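Local coordinates for F5/8 type C domain protein (Bacteroides ovatus, PDB 4ZRX) that probably hydrolyses alpha-L-fucosides as a putative alpha-L-fucosidase, carrying an F5/8 type C domain that may bind sugars, at residues Asn53-Glu59 with Gly294-His298; Thr355-Val361 with Gln454-Ala460; Leu391-Ile395 with Thr422-Lys426. One frame throughout, in Å; residues are numbered along the deposited sequence.

Interaction 1: Asn53-Glu59 with Gly294-His298; sequences NTFTGRE and GWFYH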
loop_
_atom_site.group_PDB
_atom_site.type_symbol
_atom_site.label_atom_id
_atom_site.label_comp_id
_atom_site.label_asym_id
_atom_site.label_seq_id
_atom_site.Cartn_x
_atom_site.Cartn_y
_atom_site.Cartn_z
ATOM N N ASN A 53 3.554 16.844 -13.930
ATOM C CA ASN A 53 2.505 16.942 -12.910
ATOM C C ASN A 53 3.047 17.460 -11.590
ATOM O O ASN A 53 2.316 18.095 -10.802
ATOM C CB ASN A 53 1.844 15.608 -12.637
ATOM C CG ASN A 53 0.999 15.102 -13.750
ATOM O OD1 ASN A 53 0.811 15.722 -14.794
ATOM N ND2 ASN A 53 0.477 13.930 -13.533
ATOM N N THR A 54 4.331 17.189 -11.311
ATOM C CA THR A 54 4.949 17.697 -10.109
ATOM C C THR A 54 4.893 19.232 -10.077
ATOM O O THR A 54 4.799 19.836 -8.997
ATOM C CB THR A 54 6.427 17.257 -10.052
ATOM O OG1 THR A 54 6.514 15.841 -10.223
ATOM C CG2 THR A 54 7.105 17.684 -8.760
ATOM N N PHE A 55 4.968 19.847 -11.262
ATOM C CA PHE A 55 5.034 21.306 -11.414
ATOM C C PHE A 55 3.687 21.968 -11.623
ATOM O O PHE A 55 3.566 23.191 -11.425
ATOM C CB PHE A 55 6.039 21.685 -12.503
ATOM C CG PHE A 55 7.415 21.247 -12.137
ATOM C CD1 PHE A 55 8.240 22.050 -11.378
ATOM C CD2 PHE A 55 7.824 19.957 -12.442
ATOM C CE1 PHE A 55 9.509 21.600 -10.969
ATOM C CE2 PHE A 55 9.055 19.492 -12.006
ATOM C CZ PHE A 55 9.891 20.313 -11.259
ATOM N N THR A 56 2.684 21.197 -12.043
ATOM C CA THR A 56 1.351 21.761 -12.196
ATOM C C THR A 56 0.437 21.535 -10.998
ATOM O O THR A 56 -0.611 22.179 -10.884
ATOM C CB THR A 56 0.635 21.130 -13.409
ATOM O OG1 THR A 56 0.520 19.706 -13.233
ATOM C CG2 THR A 56 1.370 21.428 -14.645
ATOM N N GLY A 57 0.789 20.585 -10.150
ATOM C CA GLY A 57 -0.023 20.192 -9.021
ATOM C C GLY A 57 -1.146 19.242 -9.357
ATOM O O GLY A 57 -2.012 19.053 -8.565
ATOM N N ARG A 58 -1.112 18.597 -10.509
ATOM C CA ARG A 58 -2.161 17.709 -10.919
ATOM C C ARG A 58 -1.796 16.252 -10.639
ATOM O O ARG A 58 -0.651 15.908 -10.678
ATOM C CB ARG A 58 -2.381 17.863 -12.412
ATOM C CG ARG A 58 -2.995 19.197 -12.751
ATOM C CD ARG A 58 -3.130 19.280 -14.217
ATOM N NE ARG A 58 -3.704 20.561 -14.544
ATOM C CZ ARG A 58 -3.631 21.172 -15.717
ATOM N NH1 ARG A 58 -2.973 20.642 -16.776
ATOM N NH2 ARG A 58 -4.214 22.376 -15.800
ATOM N N GLU A 59 -2.765 15.409 -10.343
ATOM C CA GLU A 59 -2.515 13.988 -10.258
ATOM C C GLU A 59 -2.470 13.333 -11.625
ATOM O O GLU A 59 -1.686 12.420 -11.829
ATOM C CB GLU A 59 -3.564 13.259 -9.359
ATOM C CG GLU A 59 -3.236 13.470 -7.852
ATOM C CD GLU A 59 -1.979 12.668 -7.468
ATOM O OE1 GLU A 59 -2.070 11.414 -7.482
ATOM O OE2 GLU A 59 -0.932 13.304 -7.191
ATOM N N GLY A 294 -1.663 11.584 -2.556
ATOM C CA GLY A 294 -1.496 11.564 -3.995
ATOM C C GLY A 294 -0.188 10.837 -4.400
ATOM O O GLY A 294 0.655 10.559 -3.563
ATOM N N TRP A 295 -0.091 10.472 -5.665
ATOM C CA TRP A 295 1.104 9.901 -6.239
ATOM C C TRP A 295 2.166 10.916 -6.530
ATOM O O TRP A 295 3.361 10.641 -6.377
ATOM C CB TRP A 295 0.754 9.099 -7.509
ATOM C CG TRP A 295 -0.189 7.947 -7.273
ATOM C CD1 TRP A 295 -1.533 7.913 -7.529
ATOM C CD2 TRP A 295 0.170 6.678 -6.767
ATOM N NE1 TRP A 295 -2.045 6.677 -7.177
ATOM C CE2 TRP A 295 -1.008 5.905 -6.692
ATOM C CE3 TRP A 295 1.368 6.105 -6.403
ATOM C CZ2 TRP A 295 -0.990 4.555 -6.274
ATOM C CZ3 TRP A 295 1.381 4.814 -5.934
ATOM C CH2 TRP A 295 0.210 4.033 -5.901
ATOM N N PHE A 296 1.779 12.069 -7.080
ATOM C CA PHE A 296 2.739 13.106 -7.360
ATOM C C PHE A 296 2.913 13.983 -6.139
ATOM O O PHE A 296 2.115 13.919 -5.195
ATOM C CB PHE A 296 2.348 13.918 -8.589
ATOM C CG PHE A 296 2.574 13.175 -9.870
ATOM C CD1 PHE A 296 1.606 12.331 -10.368
ATOM C CD2 PHE A 296 3.781 13.247 -10.531
ATOM C CE1 PHE A 296 1.821 11.612 -11.551
ATOM C CE2 PHE A 296 3.996 12.528 -11.680
ATOM C CZ PHE A 296 3.040 11.722 -12.188
ATOM N N TYR A 297 4.010 14.719 -6.126
ATOM C CA TYR A 297 4.336 15.592 -5.004
ATOM C C TYR A 297 3.372 16.792 -4.931
ATOM O O TYR A 297 3.193 17.524 -5.931
ATOM C CB TYR A 297 5.750 16.087 -5.095
ATOM C CG TYR A 297 6.034 16.999 -3.957
ATOM C CD1 TYR A 297 6.446 16.505 -2.703
ATOM C CD2 TYR A 297 5.846 18.358 -4.115
ATOM C CE1 TYR A 297 6.637 17.366 -1.633
ATOM C CE2 TYR A 297 6.084 19.268 -3.052
ATOM C CZ TYR A 297 6.463 18.756 -1.816
ATOM O OH TYR A 297 6.689 19.612 -0.743
ATOM N N HIS A 298 2.793 17.008 -3.749
ATOM C CA HIS A 298 2.035 18.238 -3.487
ATOM C C HIS A 298 2.522 18.785 -2.188
ATOM O O HIS A 298 2.518 18.077 -1.194
ATOM C CB HIS A 298 0.559 17.933 -3.342
ATOM C CG HIS A 298 0.014 17.231 -4.519
ATOM N ND1 HIS A 298 -0.287 17.880 -5.695
ATOM C CD2 HIS A 298 -0.208 15.916 -4.735
ATOM C CE1 HIS A 298 -0.668 16.978 -6.592
ATOM N NE2 HIS A 298 -0.626 15.782 -6.036
HETATM O O HOH W 1 6.383 14.309 -7.935
HETATM O O HOH W 2 2.750 20.187 -6.798
#

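Interaction 2: Thr355-Val361 with Gln454-Ala460; sequences TFADNRV and QVAAYYA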
loop_
_atom_site.group_PDB
_atom_site.type_symbol
_atom_site.label_atom_id
_atom_site.label_comp_id
_atom_site.label_asym_id
_atom_site.label_seq_id
_atom_site.Cartn_x
_atom_site.Cartn_y
_atom_site.Cartn_z
ATOM N N THR A 355 12.505 -4.940 14.327
ATOM C CA THR A 355 11.540 -5.985 14.390
ATOM C C THR A 355 12.138 -7.340 13.929
ATOM O O THR A 355 11.946 -8.375 14.597
ATOM C CB THR A 355 10.317 -5.658 13.489
ATOM O OG1 THR A 355 9.618 -4.561 14.034
ATOM C CG2 THR A 355 9.349 -6.832 13.416
ATOM N N PHE A 356 12.921 -7.300 12.854
ATOM C CA PHE A 356 13.461 -8.536 12.284
ATOM C C PHE A 356 14.895 -8.853 12.714
ATOM O O PHE A 356 15.485 -9.821 12.189
ATOM C CB PHE A 356 13.286 -8.557 10.756
ATOM C CG PHE A 356 11.841 -8.478 10.329
ATOM C CD1 PHE A 356 11.006 -9.509 10.557
ATOM C CD2 PHE A 356 11.309 -7.364 9.748
ATOM C CE1 PHE A 356 9.654 -9.442 10.239
ATOM C CE2 PHE A 356 9.987 -7.268 9.426
ATOM C CZ PHE A 356 9.140 -8.333 9.671
ATOM N N ALA A 357 15.435 -8.096 13.659
ATOM C CA ALA A 357 16.844 -8.327 14.089
ATOM C C ALA A 357 17.080 -9.688 14.699
ATOM O O ALA A 357 18.142 -10.296 14.417
ATOM C CB ALA A 357 17.302 -7.218 15.027
ATOM N N ASP A 358 16.133 -10.166 15.507
ATOM C CA ASP A 358 16.318 -11.329 16.324
ATOM C C ASP A 358 15.245 -12.416 16.122
ATOM O O ASP A 358 14.222 -12.445 16.798
ATOM C CB ASP A 358 16.338 -10.872 17.776
ATOM C CG ASP A 358 16.680 -12.002 18.740
ATOM O OD1 ASP A 358 17.105 -13.114 18.337
ATOM O OD2 ASP A 358 16.511 -11.781 19.918
ATOM N N ASN A 359 15.484 -13.294 15.163
ATOM C CA ASN A 359 14.622 -14.415 14.929
ATOM C C ASN A 359 14.736 -15.389 16.091
ATOM O O ASN A 359 15.807 -15.832 16.410
ATOM C CB ASN A 359 15.053 -15.075 13.636
ATOM C CG ASN A 359 14.203 -16.223 13.248
ATOM O OD1 ASN A 359 13.205 -16.593 13.909
ATOM N ND2 ASN A 359 14.613 -16.818 12.155
ATOM N N ARG A 360 13.631 -15.694 16.720
ATOM C CA ARG A 360 13.608 -16.502 17.920
ATOM C C ARG A 360 13.518 -18.002 17.656
ATOM O O ARG A 360 13.707 -18.795 18.570
ATOM C CB ARG A 360 12.501 -16.062 18.865
ATOM C CG ARG A 360 12.517 -14.546 19.279
ATOM C CD ARG A 360 13.835 -14.108 19.949
ATOM N NE ARG A 360 14.056 -14.838 21.158
ATOM C CZ ARG A 360 15.042 -14.587 22.010
ATOM N NH1 ARG A 360 15.970 -13.661 21.757
ATOM N NH2 ARG A 360 15.122 -15.305 23.099
ATOM N N VAL A 361 13.219 -18.386 16.430
ATOM C CA VAL A 361 13.119 -19.798 16.051
ATOM C C VAL A 361 14.563 -20.299 15.818
ATOM O O VAL A 361 15.309 -19.711 15.048
ATOM C CB VAL A 361 12.288 -19.999 14.806
ATOM C CG1 VAL A 361 12.291 -21.416 14.313
ATOM C CG2 VAL A 361 10.847 -19.567 15.107
ATOM N N GLN A 454 10.450 -22.248 5.521
ATOM C CA GLN A 454 10.890 -21.504 6.712
ATOM C C GLN A 454 9.748 -21.159 7.635
ATOM O O GLN A 454 8.666 -20.753 7.202
ATOM C CB GLN A 454 11.626 -20.223 6.353
ATOM C CG GLN A 454 12.218 -19.538 7.619
ATOM C CD GLN A 454 13.172 -18.361 7.390
ATOM O OE1 GLN A 454 13.992 -18.101 8.239
ATOM N NE2 GLN A 454 13.031 -17.637 6.296
ATOM N N VAL A 455 10.056 -21.240 8.929
ATOM C CA VAL A 455 9.264 -20.640 9.961
ATOM C C VAL A 455 10.177 -19.807 10.815
ATOM O O VAL A 455 11.267 -20.275 11.237
ATOM C CB VAL A 455 8.619 -21.766 10.835
ATOM C CG1 VAL A 455 7.838 -21.198 12.024
ATOM C CG2 VAL A 455 7.665 -22.590 9.971
ATOM N N ALA A 456 9.740 -18.597 11.130
ATOM C CA ALA A 456 10.512 -17.622 11.893
ATOM C C ALA A 456 9.564 -16.901 12.866
ATOM O O ALA A 456 8.329 -16.923 12.686
ATOM C CB ALA A 456 11.222 -16.646 11.007
ATOM N N ALA A 457 10.095 -16.304 13.927
ATOM C CA ALA A 457 9.256 -15.609 14.909
ATOM C C ALA A 457 10.006 -14.504 15.570
ATOM O O ALA A 457 11.251 -14.589 15.752
ATOM C CB ALA A 457 8.710 -16.574 15.961
ATOM N N TYR A 458 9.284 -13.449 15.892
ATOM C CA TYR A 458 9.870 -12.198 16.346
ATOM C C TYR A 458 8.968 -11.523 17.354
ATOM O O TYR A 458 7.806 -11.866 17.520
ATOM C CB TYR A 458 10.071 -11.221 15.158
ATOM C CG TYR A 458 10.804 -11.781 13.973
ATOM C CD1 TYR A 458 10.117 -12.420 12.958
ATOM C CD2 TYR A 458 12.216 -11.694 13.876
ATOM C CE1 TYR A 458 10.785 -12.956 11.889
ATOM C CE2 TYR A 458 12.877 -12.186 12.743
ATOM C CZ TYR A 458 12.154 -12.889 11.813
ATOM O OH TYR A 458 12.822 -13.343 10.706
ATOM N N TYR A 459 9.544 -10.537 18.006
ATOM C CA TYR A 459 8.835 -9.561 18.812
ATOM C C TYR A 459 8.879 -8.234 18.058
ATOM O O TYR A 459 9.971 -7.695 17.828
ATOM C CB TYR A 459 9.455 -9.383 20.190
ATOM C CG TYR A 459 8.614 -8.414 21.006
ATOM C CD1 TYR A 459 7.445 -8.854 21.640
ATOM C CD2 TYR A 459 8.932 -7.070 21.101
ATOM C CE1 TYR A 459 6.649 -7.952 22.375
ATOM C CE2 TYR A 459 8.124 -6.179 21.821
ATOM C CZ TYR A 459 6.996 -6.628 22.433
ATOM O OH TYR A 459 6.177 -5.794 23.189
ATOM N N ALA A 460 7.712 -7.771 17.609
ATOM C CA ALA A 460 7.541 -6.469 16.944
ATOM C C ALA A 460 6.972 -5.496 17.983
ATOM O O ALA A 460 5.907 -5.745 18.535
ATOM C CB ALA A 460 6.613 -6.566 15.814
HETATM O O HOH W 3 15.414 -11.968 10.391
HETATM O O HOH W 4 12.556 -10.702 17.989
HETATM O O HOH W 5 13.732 -19.275 10.770
#

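Interaction 3: Leu391-Ile395 with Thr422-Lys426; sequences LQEDI and TIGYK. With EDO (1,2-ethanediol), chain F.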
loop_
_atom_site.group_PDB
_atom_site.type_symbol
_atom_site.label_atom_id
_atom_site.label_comp_id
_atom_site.label_asym_id
_atom_site.label_seq_id
_atom_site.Cartn_x
_atom_site.Cartn_y
_atom_site.Cartn_z
ATOM N N LEU A 391 5.980 -17.374 7.909
ATOM C CA LEU A 391 6.020 -18.648 7.248
ATOM C C LEU A 391 6.336 -18.462 5.766
ATOM O O LEU A 391 5.884 -17.450 5.164
ATOM C CB LEU A 391 4.683 -19.357 7.389
ATOM C CG LEU A 391 4.139 -19.343 8.823
ATOM C CD1 LEU A 391 2.725 -19.684 8.771
ATOM C CD2 LEU A 391 4.870 -20.341 9.657
ATOM N N GLN A 392 7.053 -19.455 5.184
ATOM C CA GLN A 392 7.242 -19.489 3.736
ATOM C C GLN A 392 7.043 -20.886 3.186
ATOM O O GLN A 392 7.479 -21.858 3.843
ATOM C CB GLN A 392 8.650 -19.026 3.349
ATOM C CG GLN A 392 8.995 -17.666 3.877
ATOM C CD GLN A 392 10.327 -17.123 3.341
ATOM O OE1 GLN A 392 11.382 -17.328 3.955
ATOM N NE2 GLN A 392 10.293 -16.471 2.196
ATOM N N GLU A 393 6.514 -20.973 1.968
ATOM C CA GLU A 393 6.475 -22.201 1.196
ATOM C C GLU A 393 7.554 -22.174 0.143
ATOM O O GLU A 393 7.932 -21.119 -0.372
ATOM C CB GLU A 393 5.134 -22.352 0.424
ATOM C CG GLU A 393 4.007 -22.799 1.159
ATOM C CD GLU A 393 2.740 -22.846 0.295
ATOM O OE1 GLU A 393 2.508 -23.894 -0.305
ATOM O OE2 GLU A 393 1.961 -21.886 0.265
ATOM N N ASP A 394 7.966 -23.353 -0.297
ATOM C CA ASP A 394 8.843 -23.431 -1.413
ATOM C C ASP A 394 8.108 -23.309 -2.718
ATOM O O ASP A 394 7.816 -24.348 -3.380
ATOM C CB ASP A 394 9.607 -24.770 -1.421
ATOM C CG ASP A 394 10.608 -24.869 -2.530
ATOM O OD1 ASP A 394 10.805 -23.871 -3.281
ATOM O OD2 ASP A 394 11.233 -26.004 -2.648
ATOM N N ILE A 395 7.936 -22.063 -3.170
ATOM C CA ILE A 395 7.089 -21.788 -4.314
ATOM C C ILE A 395 7.747 -22.215 -5.634
ATOM O O ILE A 395 7.096 -22.212 -6.674
ATOM C CB ILE A 395 6.606 -20.324 -4.367
ATOM C CG1 ILE A 395 7.795 -19.382 -4.370
ATOM C CG2 ILE A 395 5.648 -20.055 -3.214
ATOM C CD1 ILE A 395 7.410 -17.965 -4.726
ATOM N N THR A 422 -3.685 -19.304 2.794
ATOM C CA THR A 422 -2.488 -19.408 1.993
ATOM C C THR A 422 -1.249 -19.012 2.781
ATOM O O THR A 422 -1.325 -18.294 3.768
ATOM C CB THR A 422 -2.597 -18.511 0.741
ATOM O OG1 THR A 422 -2.942 -17.198 1.158
ATOM C CG2 THR A 422 -3.609 -19.060 -0.201
ATOM N N ILE A 423 -0.091 -19.505 2.320
ATOM C CA ILE A 423 1.188 -19.006 2.745
ATOM C C ILE A 423 1.884 -18.379 1.542
ATOM O O ILE A 423 1.984 -17.194 1.470
ATOM C CB ILE A 423 2.040 -20.106 3.422
ATOM C CG1 ILE A 423 1.354 -20.535 4.714
ATOM C CG2 ILE A 423 3.423 -19.584 3.668
ATOM C CD1 ILE A 423 2.014 -21.685 5.404
ATOM N N GLY A 424 2.258 -19.196 0.554
ATOM C CA GLY A 424 2.900 -18.644 -0.627
ATOM C C GLY A 424 4.352 -18.305 -0.359
ATOM O O GLY A 424 5.055 -18.950 0.429
ATOM N N TYR A 425 4.796 -17.222 -0.989
ATOM C CA TYR A 425 6.135 -16.766 -0.753
ATOM C C TYR A 425 6.424 -16.403 0.690
ATOM O O TYR A 425 7.482 -16.795 1.257
ATOM C CB TYR A 425 6.454 -15.574 -1.666
ATOM C CG TYR A 425 7.760 -14.934 -1.357
ATOM C CD1 TYR A 425 8.938 -15.546 -1.659
ATOM C CD2 TYR A 425 7.785 -13.767 -0.604
ATOM C CE1 TYR A 425 10.162 -14.956 -1.304
ATOM C CE2 TYR A 425 8.947 -13.201 -0.252
ATOM C CZ TYR A 425 10.124 -13.794 -0.600
ATOM O OH TYR A 425 11.286 -13.191 -0.179
ATOM N N LYS A 426 5.496 -15.718 1.318
ATOM C CA LYS A 426 5.662 -15.237 2.686
ATOM C C LYS A 426 4.319 -14.850 3.232
ATOM O O LYS A 426 3.573 -14.138 2.590
ATOM C CB LYS A 426 6.615 -14.085 2.736
ATOM C CG LYS A 426 6.982 -13.582 4.096
ATOM C CD LYS A 426 8.168 -12.644 4.086
ATOM C CE LYS A 426 9.420 -13.411 3.874
ATOM N NZ LYS A 426 10.684 -12.586 4.026
HETATM C C1 EDO F . 11.913 -9.452 5.675
HETATM O O1 EDO F . 12.458 -9.969 4.438
HETATM C C2 EDO F . 10.483 -9.929 6.017
HETATM O O2 EDO F . 10.560 -11.231 6.619
HETATM O O HOH W 6 12.796 -15.319 1.133
HETATM O O HOH W 7 12.892 -14.352 3.980
HETATM O O HOH W 8 -0.499 -21.054 -0.105
HETATM O O HOH W 9 8.989 -18.699 -0.274
#

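Interaction 1: Asn53-Glu59 with Gly294-His298
A partly buried contact centred on the carboxylate of E59 joins two connections of the TIM-barrel fold of the alpha-L-fucosidase family: the turn that leaves helix 52-56 after strand 44-48, and the loop 294-298 that follows strand 279-290. Both follow parallel strands at the barrel's C-terminal end, where TIM-barrel enzymes carry their active site and where this one probably does too. E59 bends at its second torsion (chi2 -71°), which brings its carboxylate up against the opposite backbone, where three donors meet it. OE1 takes the amide of W295, at 2.8 Å from W295 N and on the syn side. OE2 is shared: F296 N reaches its syn lone pair at 3.0 Å, while H298 NE2 comes from the anti side at 2.8 Å, almost straight (168°) and close to the imidazole plane. This His-carboxylate bond should fix the rotation of the imidazole. With an alanine in place of this glutamate, the amides of W295 and F296 and the NE2 of H298 would probably lose the carboxylate they share, setting the imidazole free to turn. Beside this polar centre, N53 lies over one face of the F296 ring, its CB 3.7 Å from the ring centroid in a CH-pi contact. F296 also meets H49 and H98 edge-to-face, and W295 stacks on H49 and gives its NE1 to E230. Two waters bridge T54 and Y297: one accepts from T54 OG1, which also bonds G51 N, and from Y297 N; the other donates to T54 O, 3.0 Å away, and to Y297 O at 2.8 Å.

Interaction 2: Thr355-Val361 with Gln454-Ala460
From N359 to V361 the chain runs antiparallel to A456-Y458 in strand 450-458, although the backbones share one direct hydrogen bond, a nearly straight one of 2.8 Å from R360 N to A457 O. The contact packs the end of helix 339-356 and the following turn onto the first antiparallel sheet of the all-beta region that comes after the TIM barrel. N359 makes an Asx turn: with CG anti to the backbone N (chi1 -178°), its amide oxygen lies between the two chains and serves both. V361 N and A457 N each come to N359 OD1 at 3.1 Å, from opposite faces of the amide plane, so one side-chain oxygen stands in for a backbone acceptor. The amide nitrogen is engaged as well, through a water that also donates to Q454 OE1 and V455 O. Nearer the helix, F356 turns an edge onto the face of Y458 in a T-shaped pair with planes at 84°, its CD1 poised over the middle of the tyrosine ring. The CB of N359 touches the same ring at CE2, 3.7 Å away. Beyond these, V361 sets CG2 against the CB of A457, a small apolar patch continued by L439 of strand 438-446. R360 turns away from the strand, its guanidinium meeting D358 in a salt bridge, while the other carboxylate oxygen of D358 pairs with K381. Past the end of the strand, CG2 of T355 rests 3.6 Å from the CB of A460.

Interaction 3: Leu391-Ile395 with Thr422-Lys426
This contact belongs to the edge of the four-stranded antiparallel sheet, where the end of strand 388-393 is joined by the loop 422-426 that leads into the outermost strand, 427-431. E393 grips G424 twice: E393 N donates to G424 O at 2.9 Å, and the amide of G424 returns a bond of 2.7 Å to E393 OE2. That carboxylate oxygen also accepts from a water held by I423 N, while OE1 takes the amides of R400 and V401. G424 has backbone angles that call for glycine. One residue earlier in the strand, Q392 sends NE2 to Y425 O at 3.0 Å, the donor also standing over one face of the Y425 ring, offset toward its rim. The amide oxygen of Q392 is taken by Q454, and its side chain runs alongside that of K426. Apolar contacts flank these bonds: I423 CG2 against L391 CB at 3.9 Å and, with its CG1 between the backbone N and the carbonyl carbon (chi1 57°), I395 CD1 against Y425 CB. I423 and L391 both touch F404 of strand 401-410, in the second sheet, whereas Y425 and I395 lean on helix 34-42 of the barrel domain, just past which E43 OE2 hydrogen-bonds Y425 OH and salt-bridges K426 NZ.

Overall arrangement
Along the chain, interaction 1 comes first, closing a long loop of some 230 residues that takes in much of the TIM barrel and links the turn after helix 52-56 to the loop beyond strand 279-290. It is complete before interaction 2 opens at the end of helix 339-356, the passage from barrel to beta region. Interaction 2 then spans 92 intervening residues rich in strand, and interaction 3 falls within that span, closing a shorter loop from strand 388-393 to the loop before 427-431. These two lie on neighbouring strands of one sheet and touch, through Q454 and Q392, and V455 and L391. Interaction 1 lies on the opposite side of the chain's centre, with centres about 39 and 37 Å from interactions 2 and 3.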